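Local structure of polyketide synthase type I (Bacillus amyloliquefaciens, 5KKU) at residues I55-I60 / C112-Q117; T92-K97 / G104-N109; I224-M229 / L273-K278. The protein forms the N-terminal dehydratase domain of a type I polyketide synthase in the difficidin assembly line and probably removes water from beta-hydroxyacyl intermediates. All coordinates share one frame; numbering follows the deposited sequence.

How the contacts relate
From the N terminus, the chain runs through 55-60, then the strand that holds 92-97, and returns through 104-109. Contact 2 closes this short turn first, seven residues apart. Strand 107-116, which begins in contact 2, leads on into 112-117 and pairs with 55-60 in contact 1, whose much longer loop therefore encloses contact 2. Their centres lie about 24 Å apart. Contact 3 follows in series within the C-terminal hotdog region, joining 224-229 to 273-278. It lies beside contact 1, with centres about 9 Å apart, because strands 55-62 and 219-229 are neighbours. A Glu56-Arg226 salt bridge crosses the seam between the two hotdog halves.

Contact 1: I55-I60 / C112-Q117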
ATOM      1  N   ILE A  55       8.478   6.801 -13.508  1.00 36.77           N
ATOM      2  CA  ILE A  55       8.586   7.740 -12.398  1.00 28.16           C
ATOM      3  C   ILE A  55       8.465   7.060 -11.042  1.00 32.56           C
ATOM      4  O   ILE A  55       7.960   5.943 -10.933  1.00 34.54           O
ATOM      5  CB  ILE A  55       7.521   8.849 -12.497  1.00 36.30           C
ATOM      6  CG1 ILE A  55       6.121   8.262 -12.308  1.00 32.38           C
ATOM      7  CG2 ILE A  55       7.626   9.571 -13.831  1.00 32.00           C
ATOM      8  CD1 ILE A  55       5.767   7.978 -10.865  1.00 25.54           C
ATOM      9  N   GLU A  56       8.937   7.749 -10.009  1.00 30.86           N
ATOM     10  CA  GLU A  56       8.887   7.232  -8.651  1.00 26.70           C
ATOM     11  C   GLU A  56       8.210   8.236  -7.727  1.00 31.14           C
ATOM     12  O   GLU A  56       7.825   9.326  -8.152  1.00 27.60           O
ATOM     13  CB  GLU A  56      10.296   6.917  -8.143  1.00 27.67           C
ATOM     14  CG  GLU A  56      11.163   8.145  -7.917  1.00 32.14           C
ATOM     15  CD  GLU A  56      12.623   7.796  -7.703  1.00 37.70           C
ATOM     16  OE1 GLU A  56      13.067   6.747  -8.216  1.00 41.45           O
ATOM     17  OE2 GLU A  56      13.327   8.570  -7.021  1.00 40.91           O
ATOM     18  N   LEU A  57       8.067   7.862  -6.461  1.00 27.97           N
ATOM     19  CA  LEU A  57       7.451   8.704  -5.492  1.00 21.09           C
ATOM     20  C   LEU A  57       8.280   8.897  -4.246  1.00 23.64           C
ATOM     21  O   LEU A  57       8.926   8.012  -3.802  1.00 28.41           O
ATOM     22  CB  LEU A  57       6.065   8.200  -5.154  1.00 17.94           C
ATOM     23  CG  LEU A  57       5.179   7.773  -6.279  1.00 20.12           C
ATOM     24  CD1 LEU A  57       4.020   6.971  -5.795  1.00 22.37           C
ATOM     25  CD2 LEU A  57       4.684   8.932  -7.099  1.00 23.74           C
ATOM     26  N   ARG A  58       8.255  10.073  -3.682  1.00 19.29           N
ATOM     27  CA  ARG A  58       8.986  10.356  -2.481  1.00 23.46           C
ATOM     28  C   ARG A  58       8.157  11.138  -1.475  1.00 22.87           C
ATOM     29  O   ARG A  58       7.246  11.786  -1.834  1.00 27.15           O
ATOM     30  CB  ARG A  58      10.259  11.103  -2.796  1.00 24.46           C
ATOM     31  CG  ARG A  58      11.062  10.502  -3.908  1.00 26.34           C
ATOM     32  CD  ARG A  58      12.390  11.190  -4.009  1.00 23.30           C
ATOM     33  NE  ARG A  58      13.164  10.739  -5.136  1.00 34.02           N
ATOM     34  CZ  ARG A  58      14.110  11.457  -5.707  1.00 37.32           C
ATOM     35  NH1 ARG A  58      14.390  12.645  -5.254  1.00 27.61           N
ATOM     36  NH2 ARG A  58      14.769  10.974  -6.733  1.00 38.00           N
ATOM     37  N   GLN A  59       8.547  11.120  -0.229  1.00 24.73           N
ATOM     38  CA  GLN A  59       7.875  11.828   0.834  1.00 22.29           C
ATOM     39  C   GLN A  59       6.377  11.671   0.797  1.00 24.90           C
ATOM     40  O   GLN A  59       5.654  12.592   0.919  1.00 28.50           O
ATOM     41  CB  GLN A  59       8.262  13.292   0.867  1.00 26.58           C
ATOM     42  CG  GLN A  59       9.744  13.559   0.822  1.00 27.25           C
ATOM     43  CD  GLN A  59      10.517  12.867   1.906  1.00 32.94           C
ATOM     44  OE1 GLN A  59      10.295  13.102   3.062  1.00 35.11           O
ATOM     45  NE2 GLN A  59      11.425  12.007   1.528  1.00 33.59           N
ATOM     46  N   ILE A  60       5.904  10.454   0.689  1.00 23.69           N
ATOM     47  CA  ILE A  60       4.496  10.154   0.721  1.00 21.86           C
ATOM     48  C   ILE A  60       3.895  10.310   2.094  1.00 22.29           C
ATOM     49  O   ILE A  60       4.447   9.899   3.052  1.00 21.42           O
ATOM     50  CB  ILE A  60       4.261   8.740   0.243  1.00 18.87           C
ATOM     51  CG1 ILE A  60       4.853   8.574  -1.128  1.00 22.10           C
ATOM     52  CG2 ILE A  60       2.796   8.399   0.242  1.00 22.31           C
ATOM     53  CD1 ILE A  60       4.792   7.187  -1.652  1.00 24.44           C
ATOM     54  N   CYS A 112       2.462  13.539  -2.078  1.00 28.10           N
ATOM     55  CA  CYS A 112       3.809  13.068  -2.308  1.00 29.44           C
ATOM     56  C   CYS A 112       4.537  13.942  -3.318  1.00 28.16           C
ATOM     57  O   CYS A 112       3.965  14.830  -3.855  1.00 30.36           O
ATOM     58  CB  CYS A 112       3.814  11.623  -2.772  1.00 22.21           C
ATOM     59  SG  CYS A 112       3.092  11.313  -4.368  1.00 31.22           S
ATOM     60  N   GLN A 113       5.769  13.627  -3.642  1.00 26.83           N
ATOM     61  CA  GLN A 113       6.511  14.310  -4.666  1.00 28.11           C
ATOM     62  C   GLN A 113       6.895  13.351  -5.750  1.00 25.10           C
ATOM     63  O   GLN A 113       7.508  12.362  -5.513  1.00 26.70           O
ATOM     64  CB  GLN A 113       7.745  14.932  -4.100  1.00 27.92           C
ATOM     65  CG  GLN A 113       7.488  15.916  -3.032  1.00 31.89           C
ATOM     66  CD  GLN A 113       7.116  17.275  -3.579  1.00 42.20           C
ATOM     67  OE1 GLN A 113       7.468  17.657  -4.692  1.00 41.72           O
ATOM     68  NE2 GLN A 113       6.389  17.997  -2.795  1.00 41.23           N
ATOM     69  N   LEU A 114       6.496  13.636  -6.955  1.00 23.60           N
ATOM     70  CA  LEU A 114       6.752  12.741  -8.056  1.00 29.79           C
ATOM     71  C   LEU A 114       7.972  13.120  -8.892  1.00 31.70           C
ATOM     72  O   LEU A 114       8.027  14.150  -9.450  1.00 33.67           O
ATOM     73  CB  LEU A 114       5.521  12.645  -8.909  1.00 28.18           C
ATOM     74  CG  LEU A 114       5.435  11.603  -9.988  1.00 33.96           C
ATOM     75  CD1 LEU A 114       3.975  11.368 -10.191  1.00 29.40           C
ATOM     76  CD2 LEU A 114       6.091  11.977 -11.303  1.00 32.18           C
ATOM     77  N   TYR A 115       8.961  12.260  -8.973  1.00 30.65           N
ATOM     78  CA  TYR A 115      10.151  12.506  -9.760  1.00 26.66           C
ATOM     79  C   TYR A 115      10.263  11.594 -10.947  1.00 35.59           C
ATOM     80  O   TYR A 115       9.721  10.545 -10.971  1.00 42.97           O
ATOM     81  CB  TYR A 115      11.382  12.272  -8.939  1.00 27.00           C
ATOM     82  CG  TYR A 115      11.588  13.233  -7.852  1.00 31.07           C
ATOM     83  CD1 TYR A 115      10.796  13.211  -6.747  1.00 30.41           C
ATOM     84  CD2 TYR A 115      12.574  14.165  -7.922  1.00 35.86           C
ATOM     85  CE1 TYR A 115      10.978  14.096  -5.746  1.00 29.66           C
ATOM     86  CE2 TYR A 115      12.771  15.064  -6.919  1.00 32.40           C
ATOM     87  CZ  TYR A 115      11.964  15.018  -5.835  1.00 32.03           C
ATOM     88  OH  TYR A 115      12.132  15.898  -4.836  1.00 33.60           O
ATOM     89  N   LEU A 116      11.038  12.003 -11.908  1.00 35.95           N
ATOM     90  CA  LEU A 116      11.263  11.132 -13.003  1.00 43.12           C
ATOM     91  C   LEU A 116      12.298  10.111 -12.536  1.00 39.79           C
ATOM     92  O   LEU A 116      13.206  10.432 -11.854  1.00 37.20           O
ATOM     93  CB  LEU A 116      11.727  11.915 -14.203  1.00 34.68           C
ATOM     94  CG  LEU A 116      10.653  12.822 -14.784  1.00 40.84           C
ATOM     95  CD1 LEU A 116      11.255  14.076 -15.353  1.00 43.89           C
ATOM     96  CD2 LEU A 116       9.837  12.158 -15.855  1.00 39.11           C
ATOM     97  N   GLN A 117      12.112   8.867 -12.901  1.00 44.71           N
ATOM     98  CA  GLN A 117      13.050   7.824 -12.529  1.00 45.97           C
ATOM     99  C   GLN A 117      14.050   7.715 -13.657  1.00 55.29           C
ATOM    100  O   GLN A 117      13.708   7.720 -14.809  1.00 53.89           O
ATOM    101  CB  GLN A 117      12.299   6.555 -12.263  1.00 39.48           C
ATOM    102  CG  GLN A 117      13.132   5.341 -12.056  1.00 54.29           C
ATOM    103  CD  GLN A 117      12.430   4.109 -12.572  1.00 54.19           C
ATOM    104  OE1 GLN A 117      11.196   3.954 -12.464  1.00 43.97           O
ATOM    105  NE2 GLN A 117      13.212   3.240 -13.188  1.00 59.46           N
TER
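Arg58 lays its guanidinium flat over the Tyr115 ring, CZ 3.7 Å from the ring centroid and almost on the ring normal, a stacked cation-pi contact with the two planes only 17° apart. The aliphatic part joins in: CG and CD lie over the CD1-CE1 side of the ring, while Arg58 NH1 comes within 3.4 Å of Tyr115 CE2. The chain reaches there because CG sits anti to the carbonyl carbon (chi1 -48°) and then runs extended to NE. Glu56, two residues back on the same face, fixes the rotation of the guanidinium. Its OE2 lies in the guanidinium plane and accepts both Arg58 NE at 2.9 Å, through the anti lone pair, and Arg58 NH2 at 2.8 Å. The other carboxylate oxygen, OE1, forms a salt bridge with Arg226, so this acid is shared between two arginines, which probably favours its charged form. Under these side chains the antiparallel strands are joined by two pairs of backbone bonds, at Glu56 with Tyr115 and at Arg58 with Gln113. The other face is apolar. Leu114 crosses Ile55 at about a right angle, its CD2 3.6 Å from Ile55 CB, and its CD1 meets Leu57 CD2 at 4.0 Å. Leu57 CD2 also touches Cys112 SG, and Ile60 CG1 packs on Cys112 CB at 3.6 Å. Leu42, Tyr43 and Ala46 of helix 37-49 cover this face. Past Arg58 the strand turns at a G1 bulge, where Gln59 and Ile60 both face Ile224. A curved antiparallel sheet wrapped with its apolar side against a long helix is the hallmark of the hotdog fold, here the N-terminal half of the double hotdog of a polyketide synthase dehydratase.

Contact 2: T92-K97 / G104-N109; sequences TSEKAK and GNRDEN
Asp107 O takes the Ser93 N-H in a hydrogen bond of 3.1 Å and is also brushed by the CA-H of Thr92. The return bond runs from Asp107 N to Ser93 O at 3.1 Å, and this same Ser93 oxygen is met by the CA-H of Arg106. Ser93 and Asp107 are thus an antiparallel hydrogen-bonded pair, with Thr92 and Glu108 the next, non-hydrogen-bonded pair; there the Thr92 CG2 methyl lies 4.2 Å from Glu108 CG. The two segments flank a short excursion between neighbouring strands of the N-terminal hotdog sheet; the short strands 92-97 and 107-109 run antiparallel with 135° between their directions, well short of straight. On the Ser93 face the CB of Asn109 is directed toward the other strand, and Asn109 OD1 is modelled so close to Ser93 OG that a hydrogen bond there is plausible but its length is doubtful. Asn109 ND2 hydrogen-bonds to Gln64 O, which helps set the amide, and Val66 touches both residues. Farther out, Glu94 OE1 and Arg106 NH2 form a long salt bridge of 3.7 Å. The oxygen stands well out of the guanidinium plane, so the attraction is one of charge without a directed N-H. Glu94 also has hydrogen bonds from Gly103 N at OE2 and with Tyr77 OH at OE1.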
ATOM      1  N   THR A  92      -7.394  14.433  -3.036  1.00 29.01           N
ATOM      2  CA  THR A  92      -8.470  14.711  -2.132  1.00 26.92           C
ATOM      3  C   THR A  92      -9.673  13.933  -2.597  1.00 26.62           C
ATOM      4  O   THR A  92      -9.637  13.363  -3.621  1.00 24.55           O
ATOM      5  CB  THR A  92      -8.801  16.206  -2.081  1.00 24.39           C
ATOM      6  OG1 THR A  92      -9.142  16.655  -3.370  1.00 27.66           O
ATOM      7  CG2 THR A  92      -7.682  16.941  -1.603  1.00 22.29           C
ATOM      8  N   SER A  93     -10.748  13.986  -1.844  1.00 27.23           N
ATOM      9  CA  SER A  93     -11.949  13.279  -2.208  1.00 27.59           C
ATOM     10  C   SER A  93     -13.237  13.839  -1.659  1.00 25.23           C
ATOM     11  O   SER A  93     -13.250  14.578  -0.731  1.00 23.18           O
ATOM     12  CB  SER A  93     -11.836  11.823  -1.829  1.00 21.42           C
ATOM     13  OG  SER A  93     -11.455  11.693  -0.521  1.00 27.12           O
ATOM     14  N   GLU A  94     -14.339  13.408  -2.215  1.00 22.36           N
ATOM     15  CA  GLU A  94     -15.620  13.954  -1.905  1.00 22.66           C
ATOM     16  C   GLU A  94     -16.690  12.935  -2.053  1.00 23.54           C
ATOM     17  O   GLU A  94     -16.532  12.068  -2.818  1.00 21.58           O
ATOM     18  CB  GLU A  94     -15.870  15.067  -2.895  1.00 33.07           C
ATOM     19  CG  GLU A  94     -17.094  15.891  -2.727  1.00 28.52           C
ATOM     20  CD  GLU A  94     -17.524  16.540  -4.012  1.00 27.64           C
ATOM     21  OE1 GLU A  94     -16.700  16.811  -4.857  1.00 29.38           O
ATOM     22  OE2 GLU A  94     -18.702  16.804  -4.149  1.00 31.92           O
ATOM     23  N   LYS A  95     -17.777  13.065  -1.308  1.00 18.87           N
ATOM     24  CA  LYS A  95     -18.884  12.154  -1.451  1.00 22.49           C
ATOM     25  C   LYS A  95     -19.567  12.326  -2.831  1.00 30.15           C
ATOM     26  O   LYS A  95     -19.657  13.420  -3.343  1.00 26.97           O
ATOM     27  CB  LYS A  95     -19.891  12.342  -0.341  1.00 24.99           C
ATOM     28  CG  LYS A  95     -19.645  11.620   0.954  1.00 26.23           C
ATOM     29  CD  LYS A  95     -20.788  11.918   1.923  1.00 31.24           C
ATOM     30  CE  LYS A  95     -20.469  11.810   3.404  1.00 22.94           C
ATOM     31  NZ  LYS A  95     -19.461  12.751   3.905  1.00 21.69           N
ATOM     32  N   ALA A  96     -20.036  11.251  -3.417  1.00 25.20           N
ATOM     33  CA  ALA A  96     -20.834  11.337  -4.620  1.00 26.71           C
ATOM     34  C   ALA A  96     -21.923  10.303  -4.596  1.00 24.81           C
ATOM     35  O   ALA A  96     -21.874   9.400  -3.841  1.00 30.38           O
ATOM     36  CB  ALA A  96     -19.979  11.156  -5.830  1.00 25.32           C
ATOM     37  N   LYS A  97     -22.897  10.446  -5.454  1.00 18.56           N
ATOM     38  CA  LYS A  97     -23.981   9.501  -5.562  1.00 27.40           C
ATOM     39  C   LYS A  97     -24.483   9.410  -7.003  1.00 29.82           C
ATOM     40  O   LYS A  97     -24.665  10.387  -7.652  1.00 31.22           O
ATOM     41  CB  LYS A  97     -25.102   9.858  -4.616  1.00 26.03           C
ATOM     42  CG  LYS A  97     -25.964   8.694  -4.228  1.00 32.80           C
ATOM     43  CD  LYS A  97     -26.700   8.908  -2.923  1.00 34.05           C
ATOM     44  CE  LYS A  97     -27.662   7.776  -2.664  1.00 40.50           C
ATOM     45  NZ  LYS A  97     -28.664   8.002  -1.600  1.00 38.98           N
ATOM     46  N   GLY A 104     -19.945  18.800  -1.038  1.00 27.95           N
ATOM     47  CA  GLY A 104     -19.549  19.051   0.316  1.00 29.19           C
ATOM     48  C   GLY A 104     -18.078  19.265   0.542  1.00 36.26           C
ATOM     49  O   GLY A 104     -17.406  19.787  -0.286  1.00 35.90           O
ATOM     50  N   ASN A 105     -17.605  18.855   1.706  1.00 37.97           N
ATOM     51  CA  ASN A 105     -16.239  19.062   2.093  1.00 33.96           C
ATOM     52  C   ASN A 105     -15.329  18.069   1.427  1.00 32.68           C
ATOM     53  O   ASN A 105     -15.703  16.979   1.090  1.00 30.35           O
ATOM     54  CB  ASN A 105     -16.040  19.015   3.610  1.00 32.50           C
ATOM     55  CG  ASN A 105     -17.021  19.864   4.358  1.00 37.17           C
ATOM     56  OD1 ASN A 105     -16.907  21.067   4.376  1.00 39.41           O
ATOM     57  ND2 ASN A 105     -17.999  19.231   4.979  1.00 35.36           N
ATOM     58  N   ARG A 106     -14.091  18.468   1.245  1.00 29.97           N
ATOM     59  CA  ARG A 106     -13.108  17.606   0.643  1.00 32.27           C
ATOM     60  C   ARG A 106     -12.067  17.172   1.637  1.00 31.70           C
ATOM     61  O   ARG A 106     -11.447  17.995   2.259  1.00 31.67           O
ATOM     62  CB  ARG A 106     -12.452  18.295  -0.511  1.00 26.74           C
ATOM     63  CG  ARG A 106     -13.417  18.895  -1.468  1.00 29.71           C
ATOM     64  CD  ARG A 106     -12.895  18.930  -2.863  1.00 32.58           C
ATOM     65  NE  ARG A 106     -13.930  19.197  -3.835  1.00 33.40           N
ATOM     66  CZ  ARG A 106     -13.685  19.472  -5.084  1.00 28.89           C
ATOM     67  NH1 ARG A 106     -12.469  19.511  -5.492  1.00 32.70           N
ATOM     68  NH2 ARG A 106     -14.644  19.681  -5.917  1.00 31.76           N
ATOM     69  N   ASP A 107     -11.851  15.888   1.723  1.00 24.90           N
ATOM     70  CA  ASP A 107     -10.853  15.333   2.584  1.00 28.98           C
ATOM     71  C   ASP A 107      -9.528  15.235   1.895  1.00 25.59           C
ATOM     72  O   ASP A 107      -9.460  14.924   0.759  1.00 31.13           O
ATOM     73  CB  ASP A 107     -11.262  13.957   3.075  1.00 23.83           C
ATOM     74  CG  ASP A 107     -12.335  14.008   4.092  1.00 30.87           C
ATOM     75  OD1 ASP A 107     -12.273  14.786   5.027  1.00 33.90           O
ATOM     76  OD2 ASP A 107     -13.257  13.245   3.958  1.00 31.56           O
ATOM     77  N   GLU A 108      -8.466  15.505   2.598  1.00 27.05           N
ATOM     78  CA  GLU A 108      -7.171  15.248   2.027  1.00 24.72           C
ATOM     79  C   GLU A 108      -6.771  13.812   2.314  1.00 28.47           C
ATOM     80  O   GLU A 108      -6.843  13.347   3.417  1.00 25.71           O
ATOM     81  CB  GLU A 108      -6.166  16.219   2.537  1.00 22.72           C
ATOM     82  CG  GLU A 108      -6.586  17.636   2.366  1.00 33.10           C
ATOM     83  CD  GLU A 108      -5.532  18.625   2.732  1.00 34.90           C
ATOM     84  OE1 GLU A 108      -4.664  18.341   3.538  1.00 35.82           O
ATOM     85  OE2 GLU A 108      -5.590  19.716   2.198  1.00 41.64           O
ATOM     86  N   ASN A 109      -6.387  13.107   1.284  1.00 26.21           N
ATOM     87  CA  ASN A 109      -6.098  11.705   1.393  1.00 23.02           C
ATOM     88  C   ASN A 109      -4.643  11.354   1.323  1.00 22.77           C
ATOM     89  O   ASN A 109      -4.208  10.501   1.986  1.00 25.63           O
ATOM     90  CB  ASN A 109      -6.930  10.911   0.399  1.00 21.60           C
ATOM     91  CG  ASN A 109      -8.412  11.119   0.581  1.00 24.50           C
ATOM     92  OD1 ASN A 109      -9.086  11.580  -0.290  1.00 19.08           O
ATOM     93  ND2 ASN A 109      -8.890  10.798   1.723  1.00 21.99           N
TER

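Contact 3: I224-M229 / L273-K278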
ATOM      1  N   ILE A 224       5.997   7.488   3.448  1.00 19.06           N
ATOM      2  CA  ILE A 224       6.903   6.585   2.761  1.00 19.45           C
ATOM      3  C   ILE A 224       7.978   7.462   2.200  1.00 24.28           C
ATOM      4  O   ILE A 224       7.659   8.377   1.538  1.00 25.51           O
ATOM      5  CB  ILE A 224       6.233   5.743   1.633  1.00 23.73           C
ATOM      6  CG1 ILE A 224       5.356   4.640   2.186  1.00 23.96           C
ATOM      7  CG2 ILE A 224       7.249   5.107   0.714  1.00 21.78           C
ATOM      8  CD1 ILE A 224       4.537   3.911   1.159  1.00 27.72           C
ATOM      9  N   ASP A 225       9.224   7.219   2.487  1.00 23.75           N
ATOM     10  CA  ASP A 225      10.261   8.109   1.997  1.00 23.20           C
ATOM     11  C   ASP A 225      10.424   7.990   0.506  1.00 24.04           C
ATOM     12  O   ASP A 225      10.478   8.950  -0.181  1.00 20.27           O
ATOM     13  CB  ASP A 225      11.578   7.915   2.708  1.00 21.34           C
ATOM     14  CG  ASP A 225      11.716   8.774   3.910  1.00 31.34           C
ATOM     15  OD1 ASP A 225      10.758   9.426   4.323  1.00 35.35           O
ATOM     16  OD2 ASP A 225      12.784   8.816   4.494  1.00 37.85           O
ATOM     17  N   ARG A 226      10.483   6.768   0.006  1.00 23.18           N
ATOM     18  CA  ARG A 226      10.542   6.516  -1.401  1.00 22.58           C
ATOM     19  C   ARG A 226       9.895   5.217  -1.799  1.00 23.65           C
ATOM     20  O   ARG A 226      10.087   4.228  -1.146  1.00 22.98           O
ATOM     21  CB  ARG A 226      11.972   6.585  -1.939  1.00 22.92           C
ATOM     22  CG  ARG A 226      12.055   6.315  -3.417  1.00 26.00           C
ATOM     23  CD  ARG A 226      13.410   6.549  -4.040  1.00 34.61           C
ATOM     24  NE  ARG A 226      14.144   5.309  -4.082  1.00 36.27           N
ATOM     25  CZ  ARG A 226      14.309   4.584  -5.156  1.00 32.73           C
ATOM     26  NH1 ARG A 226      13.854   4.992  -6.308  1.00 35.04           N
ATOM     27  NH2 ARG A 226      14.958   3.478  -5.063  1.00 29.58           N
ATOM     28  N   PHE A 227       9.129   5.235  -2.868  1.00 13.98           N
ATOM     29  CA  PHE A 227       8.620   4.050  -3.498  1.00 23.37           C
ATOM     30  C   PHE A 227       8.844   4.127  -4.986  1.00 27.31           C
ATOM     31  O   PHE A 227       8.622   5.129  -5.580  1.00 24.93           O
ATOM     32  CB  PHE A 227       7.144   3.824  -3.196  1.00 20.31           C
ATOM     33  CG  PHE A 227       6.649   2.492  -3.598  1.00 21.71           C
ATOM     34  CD1 PHE A 227       6.201   2.280  -4.845  1.00 20.26           C
ATOM     35  CD2 PHE A 227       6.625   1.434  -2.699  1.00 21.93           C
ATOM     36  CE1 PHE A 227       5.760   1.045  -5.232  1.00 23.01           C
ATOM     37  CE2 PHE A 227       6.165   0.200  -3.080  1.00 17.20           C
ATOM     38  CZ  PHE A 227       5.739   0.009  -4.355  1.00 20.46           C
ATOM     39  N   CYS A 228       9.300   3.066  -5.592  1.00 23.93           N
ATOM     40  CA  CYS A 228       9.639   3.097  -6.980  1.00 24.00           C
ATOM     41  C   CYS A 228       9.332   1.776  -7.663  1.00 27.98           C
ATOM     42  O   CYS A 228       9.823   0.780  -7.245  1.00 28.68           O
ATOM     43  CB  CYS A 228      11.109   3.464  -7.115  1.00 28.09           C
ATOM     44  SG  CYS A 228      11.752   3.596  -8.760  1.00 35.95           S
ATOM     45  N   MET A 229       8.567   1.572  -8.644  1.00 27.76           N
ATOM     46  CA  MET A 229       8.198   0.464  -9.528  1.00 29.87           C
ATOM     47  C   MET A 229       9.226   0.290 -10.632  1.00 30.54           C
ATOM     48  O   MET A 229       9.489   1.220 -11.391  1.00 36.56           O
ATOM     49  CB  MET A 229       6.812   0.680 -10.146  1.00 30.57           C
ATOM     50  CG  MET A 229       5.660   0.656  -9.156  1.00 34.57           C
ATOM     51  SD  MET A 229       5.530  -0.913  -8.271  1.00 35.87           S
ATOM     52  CE  MET A 229       5.069  -2.024  -9.600  1.00 25.47           C
ATOM     53  N   LEU A 273      11.524  -5.719  -8.564  1.00 21.73           N
ATOM     54  CA  LEU A 273      10.316  -5.209  -9.173  1.00 25.29           C
ATOM     55  C   LEU A 273       9.991  -3.856  -8.597  1.00 26.75           C
ATOM     56  O   LEU A 273       9.619  -2.995  -9.329  1.00 23.19           O
ATOM     57  CB  LEU A 273       9.105  -6.139  -9.087  1.00 20.19           C
ATOM     58  CG  LEU A 273       9.244  -7.634  -9.230  1.00 21.95           C
ATOM     59  CD1 LEU A 273       8.086  -8.387  -8.646  1.00 21.48           C
ATOM     60  CD2 LEU A 273       9.538  -8.091 -10.631  1.00 27.80           C
ATOM     61  N   ALA A 274      10.155  -3.704  -7.306  1.00 18.80           N
ATOM     62  CA  ALA A 274       9.901  -2.478  -6.641  1.00 20.29           C
ATOM     63  C   ALA A 274      10.755  -2.239  -5.398  1.00 23.89           C
ATOM     64  O   ALA A 274      11.189  -3.141  -4.786  1.00 18.31           O
ATOM     65  CB  ALA A 274       8.438  -2.409  -6.315  1.00 21.85           C
ATOM     66  N   GLU A 275      10.934  -0.997  -5.011  1.00 24.00           N
ATOM     67  CA  GLU A 275      11.652  -0.641  -3.829  1.00 22.49           C
ATOM     68  C   GLU A 275      10.855   0.300  -2.965  1.00 25.71           C
ATOM     69  O   GLU A 275      10.293   1.262  -3.449  1.00 26.25           O
ATOM     70  CB  GLU A 275      12.965   0.033  -4.179  1.00 22.58           C
ATOM     71  CG  GLU A 275      14.049  -0.822  -4.771  1.00 20.44           C
ATOM     72  CD  GLU A 275      15.367  -0.112  -4.778  1.00 34.30           C
ATOM     73  OE1 GLU A 275      15.443   0.954  -5.307  1.00 33.13           O
ATOM     74  OE2 GLU A 275      16.315  -0.589  -4.210  1.00 37.69           O
ATOM     75  N   CYS A 276      10.879   0.066  -1.689  1.00 19.58           N
ATOM     76  CA  CYS A 276      10.241   0.910  -0.760  1.00 25.30           C
ATOM     77  C   CYS A 276      11.176   1.297   0.340  1.00 25.28           C
ATOM     78  O   CYS A 276      11.611   0.497   1.077  1.00 22.42           O
ATOM     79  CB  CYS A 276       9.010   0.239  -0.214  1.00 23.88           C
ATOM     80  SG  CYS A 276       8.049   1.186   0.916  1.00 39.66           S
ATOM     81  N   GLU A 277      11.431   2.563   0.479  1.00 27.99           N
ATOM     82  CA  GLU A 277      12.353   3.018   1.472  1.00 25.74           C
ATOM     83  C   GLU A 277      11.630   3.640   2.618  1.00 23.46           C
ATOM     84  O   GLU A 277      10.909   4.568   2.417  1.00 22.97           O
ATOM     85  CB  GLU A 277      13.275   4.033   0.870  1.00 25.30           C
ATOM     86  CG  GLU A 277      14.435   3.471   0.152  1.00 25.57           C
ATOM     87  CD  GLU A 277      15.271   4.547  -0.426  1.00 30.60           C
ATOM     88  OE1 GLU A 277      15.432   5.578   0.233  1.00 36.29           O
ATOM     89  OE2 GLU A 277      15.749   4.362  -1.525  1.00 34.41           O
ATOM     90  N   LYS A 278      11.837   3.100   3.785  1.00 23.43           N
ATOM     91  CA  LYS A 278      11.287   3.603   4.994  1.00 26.77           C
ATOM     92  C   LYS A 278       9.762   3.746   5.020  1.00 23.17           C
ATOM     93  O   LYS A 278       9.248   4.815   5.085  1.00 23.71           O
ATOM     94  CB  LYS A 278      11.998   4.885   5.385  1.00 20.01           C
ATOM     95  CG  LYS A 278      11.901   5.197   6.846  1.00 25.87           C
ATOM     96  CD  LYS A 278      11.927   6.679   7.107  1.00 36.40           C
ATOM     97  CE  LYS A 278      12.558   7.003   8.449  1.00 40.06           C
ATOM     98  NZ  LYS A 278      11.857   6.488   9.654  1.00 36.93           N
TER
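Phe227 packs against its cross-strand neighbour Cys276, with ring atom CD2 3.6 Å from Cys276 CB. Cys276 SG lies in the plane of the Phe227 ring at its edge, 5.2 Å from the centroid, a sulfur-aromatic contact. Having CG anti to the backbone N (chi1 -169°) lays the Phe227 ring along the partner strand, bringing its CZ near Ala274 CB and one face over Glu275 O. Met229 SD extends the apolar row, 3.8 Å from Ala274 CB, and Ile224 CG2 touches Cys276 SG at the other end. Ile39, from helix 37-49 of the N-terminal hotdog, and Phe263 of the adjoining strand of the C-terminal hotdog sheet touch this cluster. The Phe227 side chain is about 11 Å from that of Asp198, the predicted proton donor. Regular antiparallel pairing gives way at a classic bulge, where Asp225 and Arg226 both face Glu277; Glu277 O accepts Arg226 N and, weakly, Asp225 N. The opposite face carries a salt-bridge network centred on Arg226, whose chain bends at chi3 (95°), which turns the edge of its guanidinium to two glutamates. Arg226 NE points straight at Glu277 OE2 across 3.2 Å, yet meets that oxygen from above the carboxylate plane. Arg226 NH2 closes on Glu275 OE1 at 2.6 Å, and Tyr230 OH hydrogen-bonds with both of these atoms. With the salt bridge of NH1 to Glu56, each guanidinium nitrogen has a carboxylate partner. At the exposed end, Asp225 and Lys278 run side by side, Asp225 OD2 3.5 Å from Lys278 CD, while the lysine NZ turns to Ser260 OG.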